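Local coordinates for protein putative exotoxin (superantigen) (Streptococcus pyogenes, PDB 1TY0) that probably acts as a superantigen toxin that binds T-cell receptors and can use the same surface to dimerize, at residues N71-P76 against D135-Q140; F172-A177 against F204-W209. All blocks are in the same frame, centred on the assembly; numbering follows the deposited sequence.

Interaction 1 of 2, residues N71-P76 against D135-Q140; sequences NIFGLP and DFKIRQ
The interface between the OB-fold domain and the beta-grasp domain is crossed here by Phe73 and Leu75, which meet Phe136 and Lys137 on helix 131-146. The backbones stay apart, with the CA atoms of Leu75 and Phe136 separated by 8.2 Å, and side chains bridge the gap. Leu75 supplies the closest touch: its CD2 lies 3.6 Å from CD1 of Phe136. That methyl sits over one face of the Phe136 ring, 4.0 Å from CD2 to the ring centroid and 27° off the normal, which meets the description of a CH-pi contact. The second methyl, CD1 of Leu75, reaches CD1 of Phe136 at 3.8 Å, so both branches of the leucine bear on the same side of the ring.

Phe136 points its CB toward segment 71-76; with CG anti to the backbone N (chi1 167°), CD2 comes 3.7 Å from CE1 of Phe73. Seen from Phe73, this carbon arrives at the ring edge, in plane; the planes are inclined at 49°, an oblique aromatic pair. In the two-domain fold of the staphylococcal and streptococcal toxins, this places an OB-fold strand against the long central helix of the beta-grasp half, and Tyr18 of helix 5-18 also packs on Leu75 and Phe136.

Lys137 contributes its aliphatic part. Its chain, extended beyond CG, runs obliquely to Phe73 and brings CE to 3.8 Å from CZ of that ring, while NZ is bound by the carbonyl of Lys123 and a salt bridge to Glu133.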
loop_
_atom_site.group_PDB
_atom_site.type_symbol
_atom_site.label_atom_id
_atom_site.label_comp_id
_atom_site.label_asym_id
_atom_site.label_seq_id
_atom_site.Cartn_x
_atom_site.Cartn_y
_atom_site.Cartn_z
ATOM N N ASN A 71 12.105 14.732 -3.969
ATOM C CA ASN A 71 11.630 13.389 -4.254
ATOM C C ASN A 71 10.971 12.890 -2.987
ATOM O O ASN A 71 11.375 13.249 -1.875
ATOM C CB ASN A 71 12.783 12.468 -4.631
ATOM C CG ASN A 71 13.404 12.847 -5.954
ATOM O OD1 ASN A 71 12.703 13.263 -6.871
ATOM N ND2 ASN A 71 14.721 12.696 -6.065
ATOM N N ILE A 72 9.957 12.055 -3.160
ATOM C CA ILE A 72 9.224 11.516 -2.036
ATOM C C ILE A 72 9.223 9.999 -2.053
ATOM O O ILE A 72 8.938 9.381 -3.081
ATOM C CB ILE A 72 7.742 11.948 -2.073
ATOM C CG1 ILE A 72 7.635 13.470 -2.033
ATOM C CG2 ILE A 72 6.981 11.299 -0.910
ATOM C CD1 ILE A 72 6.225 13.981 -2.290
ATOM N N PHE A 73 9.566 9.409 -0.918
ATOM C CA PHE A 73 9.491 7.960 -0.764
ATOM C C PHE A 73 9.138 7.770 0.695
ATOM O O PHE A 73 10.014 7.751 1.568
ATOM C CB PHE A 73 10.801 7.237 -1.065
ATOM C CG PHE A 73 10.617 5.753 -1.241
ATOM C CD1 PHE A 73 10.421 4.931 -0.136
ATOM C CD2 PHE A 73 10.550 5.192 -2.511
ATOM C CE1 PHE A 73 10.156 3.571 -0.297
ATOM C CE2 PHE A 73 10.287 3.831 -2.681
ATOM C CZ PHE A 73 10.088 3.022 -1.568
ATOM N N GLY A 74 7.844 7.649 0.957
ATOM C CA GLY A 74 7.392 7.491 2.324
ATOM C C GLY A 74 6.289 6.470 2.454
ATOM O O GLY A 74 5.538 6.221 1.506
ATOM N N LEU A 75 6.190 5.873 3.636
ATOM C CA LEU A 75 5.160 4.871 3.874
ATOM C C LEU A 75 3.962 5.547 4.520
ATOM O O LEU A 75 4.091 6.182 5.572
ATOM C CB LEU A 75 5.718 3.758 4.770
ATOM C CG LEU A 75 7.074 3.210 4.305
ATOM C CD1 LEU A 75 7.522 2.067 5.222
ATOM C CD2 LEU A 75 6.967 2.727 2.865
ATOM N N PRO A 76 2.776 5.443 3.892
ATOM C CA PRO A 76 1.577 6.075 4.459
ATOM C C PRO A 76 1.177 5.418 5.775
ATOM O O PRO A 76 1.183 4.193 5.881
ATOM C CB PRO A 76 0.534 5.868 3.365
ATOM C CG PRO A 76 0.915 4.521 2.808
ATOM C CD PRO A 76 2.435 4.643 2.698
ATOM N N ASP A 135 15.386 1.192 4.221
ATOM C CA ASP A 135 14.836 0.304 5.240
ATOM C C ASP A 135 13.622 -0.460 4.716
ATOM O O ASP A 135 13.532 -1.680 4.853
ATOM C CB ASP A 135 14.474 1.130 6.485
ATOM C CG ASP A 135 14.105 0.270 7.682
ATOM O OD1 ASP A 135 14.556 -0.891 7.756
ATOM O OD2 ASP A 135 13.380 0.772 8.569
ATOM N N PHE A 136 12.687 0.257 4.107
ATOM C CA PHE A 136 11.498 -0.383 3.558
ATOM C C PHE A 136 11.857 -1.462 2.539
ATOM O O PHE A 136 11.363 -2.587 2.613
ATOM C CB PHE A 136 10.597 0.651 2.882
ATOM C CG PHE A 136 9.523 0.043 2.029
ATOM C CD1 PHE A 136 8.413 -0.568 2.608
ATOM C CD2 PHE A 136 9.644 0.045 0.641
ATOM C CE1 PHE A 136 7.435 -1.174 1.810
ATOM C CE2 PHE A 136 8.677 -0.555 -0.159
ATOM C CZ PHE A 136 7.571 -1.166 0.426
ATOM N N LYS A 137 12.720 -1.116 1.590
ATOM C CA LYS A 137 13.096 -2.066 0.552
ATOM C C LYS A 137 13.836 -3.281 1.083
ATOM O O LYS A 137 13.550 -4.402 0.673
ATOM C CB LYS A 137 13.915 -1.364 -0.531
ATOM C CG LYS A 137 13.086 -0.346 -1.305
ATOM C CD LYS A 137 13.851 0.309 -2.452
ATOM C CE LYS A 137 12.884 1.146 -3.288
ATOM N NZ LYS A 137 13.560 1.938 -4.353
ATOM N N ILE A 138 14.769 -3.067 2.005
ATOM C CA ILE A 138 15.510 -4.188 2.568
ATOM C C ILE A 138 14.599 -5.073 3.417
ATOM O O ILE A 138 14.711 -6.296 3.377
ATOM C CB ILE A 138 16.714 -3.714 3.413
ATOM C CG1 ILE A 138 17.511 -4.928 3.904
ATOM C CG2 ILE A 138 16.238 -2.886 4.584
ATOM C CD1 ILE A 138 18.840 -4.565 4.523
ATOM N N ARG A 139 13.688 -4.478 4.181
ATOM C CA ARG A 139 12.786 -5.309 4.982
ATOM C C ARG A 139 11.915 -6.153 4.063
ATOM O O ARG A 139 11.694 -7.339 4.315
ATOM C CB ARG A 139 11.903 -4.457 5.898
ATOM C CG ARG A 139 12.677 -3.820 7.035
ATOM C CD ARG A 139 11.761 -3.231 8.092
ATOM N NE ARG A 139 12.487 -2.269 8.912
ATOM C CZ ARG A 139 12.304 -2.091 10.215
ATOM N NH1 ARG A 139 11.416 -2.820 10.880
ATOM N NH2 ARG A 139 13.005 -1.163 10.849
ATOM N N GLN A 140 11.417 -5.550 2.988
ATOM C CA GLN A 140 10.595 -6.297 2.048
ATOM C C GLN A 140 11.399 -7.455 1.453
ATOM O O GLN A 140 10.886 -8.566 1.307
ATOM C CB GLN A 140 10.084 -5.384 0.937
ATOM C CG GLN A 140 8.684 -4.834 1.191
ATOM C CD GLN A 140 7.631 -5.929 1.249
ATOM O OE1 GLN A 140 7.691 -6.901 0.498
ATOM N NE2 GLN A 140 6.651 -5.768 2.134
#

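Interaction 2 of 2, residues F172-A177 against F204-W209; sequences FNLYDA and FDIYLW
No aromatic face takes part where Leu174 meets Ile206 and Leu208: the Phe204 ring receives CG1 of Ile206 in plane at its edge, within its own strand, and the Tyr175 ring pairs edge-to-face with Tyr149. Across the segments the touching is done by methyls. CD1 of Leu174 lies 4.2 Å from CD2 of Leu208 and 4.4 Å from CG2 of Ile206. With CG of Leu208 beside its backbone N (chi1 -62°), CD2 reaches Leu174 although CB points elsewhere.

In the beta-grasp sheet, strand 157-164 runs between strands 168-173 and 201-209, so these side chains reach over the middle strand, whose Gly158 pairs through its backbone with Leu174. Ile206 also packs on Ile138 and Leu142, which puts the cluster on the helix side of the sheet. Just past strand 168-173 the chain bends in an Asx turn: Tyr175 N donates to OD1 of Asn173 at 2.9 Å and 161°, from well above the carbonyl plane. Asp205, a zinc ligand in a structure of this protein, lies on strand 201-209 next to Ile206, without metal here. With only aliphatic carbons meeting, the contact offers dispersion and burial but no directional bond to set its register.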
loop_
_atom_site.group_PDB
_atom_site.type_symbol
_atom_site.label_atom_id
_atom_site.label_comp_id
_atom_site.label_asym_id
_atom_site.label_seq_id
_atom_site.Cartn_x
_atom_site.Cartn_y
_atom_site.Cartn_z
ATOM N N PHE A 172 19.841 0.025 12.845
ATOM C CA PHE A 172 18.408 0.043 13.123
ATOM C C PHE A 172 17.864 -1.319 13.520
ATOM O O PHE A 172 18.196 -2.332 12.912
ATOM C CB PHE A 172 17.661 0.532 11.884
ATOM C CG PHE A 172 18.140 1.853 11.389
ATOM C CD1 PHE A 172 17.736 3.028 12.011
ATOM C CD2 PHE A 172 19.041 1.926 10.334
ATOM C CE1 PHE A 172 18.225 4.255 11.595
ATOM C CE2 PHE A 172 19.537 3.149 9.911
ATOM C CZ PHE A 172 19.129 4.319 10.544
ATOM N N ASN A 173 17.020 -1.325 14.544
ATOM C CA ASN A 173 16.394 -2.546 15.034
ATOM C C ASN A 173 15.343 -2.991 14.018
ATOM O O ASN A 173 14.475 -2.208 13.635
ATOM C CB ASN A 173 15.748 -2.261 16.392
ATOM C CG ASN A 173 15.016 -3.456 16.965
ATOM O OD1 ASN A 173 15.198 -4.589 16.528
ATOM N ND2 ASN A 173 14.192 -3.206 17.975
ATOM N N LEU A 174 15.428 -4.241 13.575
ATOM C CA LEU A 174 14.481 -4.769 12.594
ATOM C C LEU A 174 13.206 -5.313 13.226
ATOM O O LEU A 174 12.230 -5.604 12.534
ATOM C CB LEU A 174 15.153 -5.862 11.755
ATOM C CG LEU A 174 16.149 -5.351 10.709
ATOM C CD1 LEU A 174 16.895 -6.527 10.093
ATOM C CD2 LEU A 174 15.409 -4.558 9.637
ATOM N N TYR A 175 13.212 -5.445 14.546
ATOM C CA TYR A 175 12.050 -5.955 15.259
ATOM C C TYR A 175 11.563 -4.872 16.216
ATOM O O TYR A 175 11.293 -5.129 17.389
ATOM C CB TYR A 175 12.440 -7.236 16.004
ATOM C CG TYR A 175 12.724 -8.383 15.055
ATOM C CD1 TYR A 175 13.991 -8.551 14.487
ATOM C CD2 TYR A 175 11.710 -9.246 14.660
ATOM C CE1 TYR A 175 14.229 -9.553 13.539
ATOM C CE2 TYR A 175 11.936 -10.253 13.720
ATOM C CZ TYR A 175 13.192 -10.400 13.163
ATOM O OH TYR A 175 13.398 -11.387 12.219
ATOM N N ASP A 176 11.443 -3.661 15.678
ATOM C CA ASP A 176 11.026 -2.495 16.446
ATOM C C ASP A 176 9.522 -2.264 16.564
ATOM O O ASP A 176 8.977 -1.324 15.979
ATOM C CB ASP A 176 11.711 -1.245 15.877
ATOM C CG ASP A 176 11.409 -1.019 14.400
ATOM O OD1 ASP A 176 11.260 -2.009 13.652
ATOM O OD2 ASP A 176 11.340 0.159 13.986
ATOM N N ALA A 177 8.853 -3.118 17.335
ATOM C CA ALA A 177 7.419 -2.976 17.552
ATOM C C ALA A 177 6.953 -3.811 18.734
ATOM O O ALA A 177 7.685 -4.671 19.225
ATOM C CB ALA A 177 6.647 -3.394 16.302
ATOM N N PHE A 204 26.102 -2.393 3.271
ATOM C CA PHE A 204 25.226 -2.578 4.413
ATOM C C PHE A 204 25.431 -3.973 4.978
ATOM O O PHE A 204 26.019 -4.844 4.334
ATOM C CB PHE A 204 23.760 -2.372 4.007
ATOM C CG PHE A 204 23.187 -3.488 3.184
ATOM C CD1 PHE A 204 22.620 -4.600 3.794
ATOM C CD2 PHE A 204 23.209 -3.426 1.794
ATOM C CE1 PHE A 204 22.080 -5.637 3.031
ATOM C CE2 PHE A 204 22.674 -4.453 1.021
ATOM C CZ PHE A 204 22.107 -5.562 1.640
ATOM N N ASP A 205 24.955 -4.169 6.198
ATOM C CA ASP A 205 25.058 -5.451 6.865
ATOM C C ASP A 205 23.711 -5.738 7.493
ATOM O O ASP A 205 23.083 -4.848 8.057
ATOM C CB ASP A 205 26.118 -5.413 7.973
ATOM C CG ASP A 205 27.528 -5.288 7.438
ATOM O OD1 ASP A 205 27.972 -6.200 6.710
ATOM O OD2 ASP A 205 28.197 -4.279 7.750
ATOM N N ILE A 206 23.267 -6.980 7.371
ATOM C CA ILE A 206 22.017 -7.415 7.969
ATOM C C ILE A 206 22.424 -8.471 8.985
ATOM O O ILE A 206 23.032 -9.479 8.622
ATOM C CB ILE A 206 21.071 -8.076 6.945
ATOM C CG1 ILE A 206 20.606 -7.049 5.914
ATOM C CG2 ILE A 206 19.863 -8.678 7.665
ATOM C CD1 ILE A 206 19.756 -7.647 4.804
ATOM N N TYR A 207 22.110 -8.225 10.252
ATOM C CA TYR A 207 22.432 -9.169 11.318
ATOM C C TYR A 207 21.149 -9.798 11.840
ATOM O O TYR A 207 20.318 -9.109 12.426
ATOM C CB TYR A 207 23.121 -8.453 12.481
ATOM C CG TYR A 207 24.487 -7.883 12.168
ATOM C CD1 TYR A 207 25.622 -8.694 12.170
ATOM C CD2 TYR A 207 24.647 -6.528 11.893
ATOM C CE1 TYR A 207 26.885 -8.163 11.907
ATOM C CE2 TYR A 207 25.901 -5.988 11.629
ATOM C CZ TYR A 207 27.015 -6.807 11.639
ATOM O OH TYR A 207 28.256 -6.263 11.394
ATOM N N LEU A 208 20.971 -11.093 11.615
ATOM C CA LEU A 208 19.788 -11.776 12.119
ATOM C C LEU A 208 20.230 -12.716 13.237
ATOM O O LEU A 208 21.282 -13.347 13.141
ATOM C CB LEU A 208 19.111 -12.578 11.010
ATOM C CG LEU A 208 18.581 -11.762 9.834
ATOM C CD1 LEU A 208 17.883 -12.687 8.846
ATOM C CD2 LEU A 208 17.623 -10.701 10.347
ATOM N N TRP A 209 19.433 -12.803 14.295
ATOM C CA TRP A 209 19.767 -13.677 15.417
ATOM C C TRP A 209 18.612 -14.597 15.775
ATOM O O TRP A 209 17.446 -14.203 15.697
ATOM C CB TRP A 209 20.145 -12.843 16.640
ATOM C CG TRP A 209 21.086 -11.736 16.324
ATOM C CD1 TRP A 209 20.760 -10.463 15.944
ATOM C CD2 TRP A 209 22.513 -11.801 16.326
ATOM N NE1 TRP A 209 21.898 -9.732 15.712
ATOM C CE2 TRP A 209 22.989 -10.529 15.939
ATOM C CE3 TRP A 209 23.439 -12.812 16.617
ATOM C CZ2 TRP A 209 24.353 -10.240 15.837
ATOM C CZ3 TRP A 209 24.794 -12.525 16.514
ATOM C CH2 TRP A 209 25.238 -11.247 16.128
#

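Both contacts are buried, but interaction 1 lies about 4 Å from the centre of the chain and interaction 2 about 13 Å from it, measured centre to centre. Helix 131-146 serves both. Phe136 and the end of Lys137 meet the OB-fold strand in interaction 1, an inter-domain packing rich in aromatic contact, whereas Ile138 packs on Ile206 of interaction 2, an aliphatic contact confined to the beta-grasp domain. Polar chemistry ties them together: NH1 of Arg139 forms a salt bridge with OD1 of Asp176 at 2.9 Å. Arg139 thus links the helix of interaction 1 to the turn after strand 168-173.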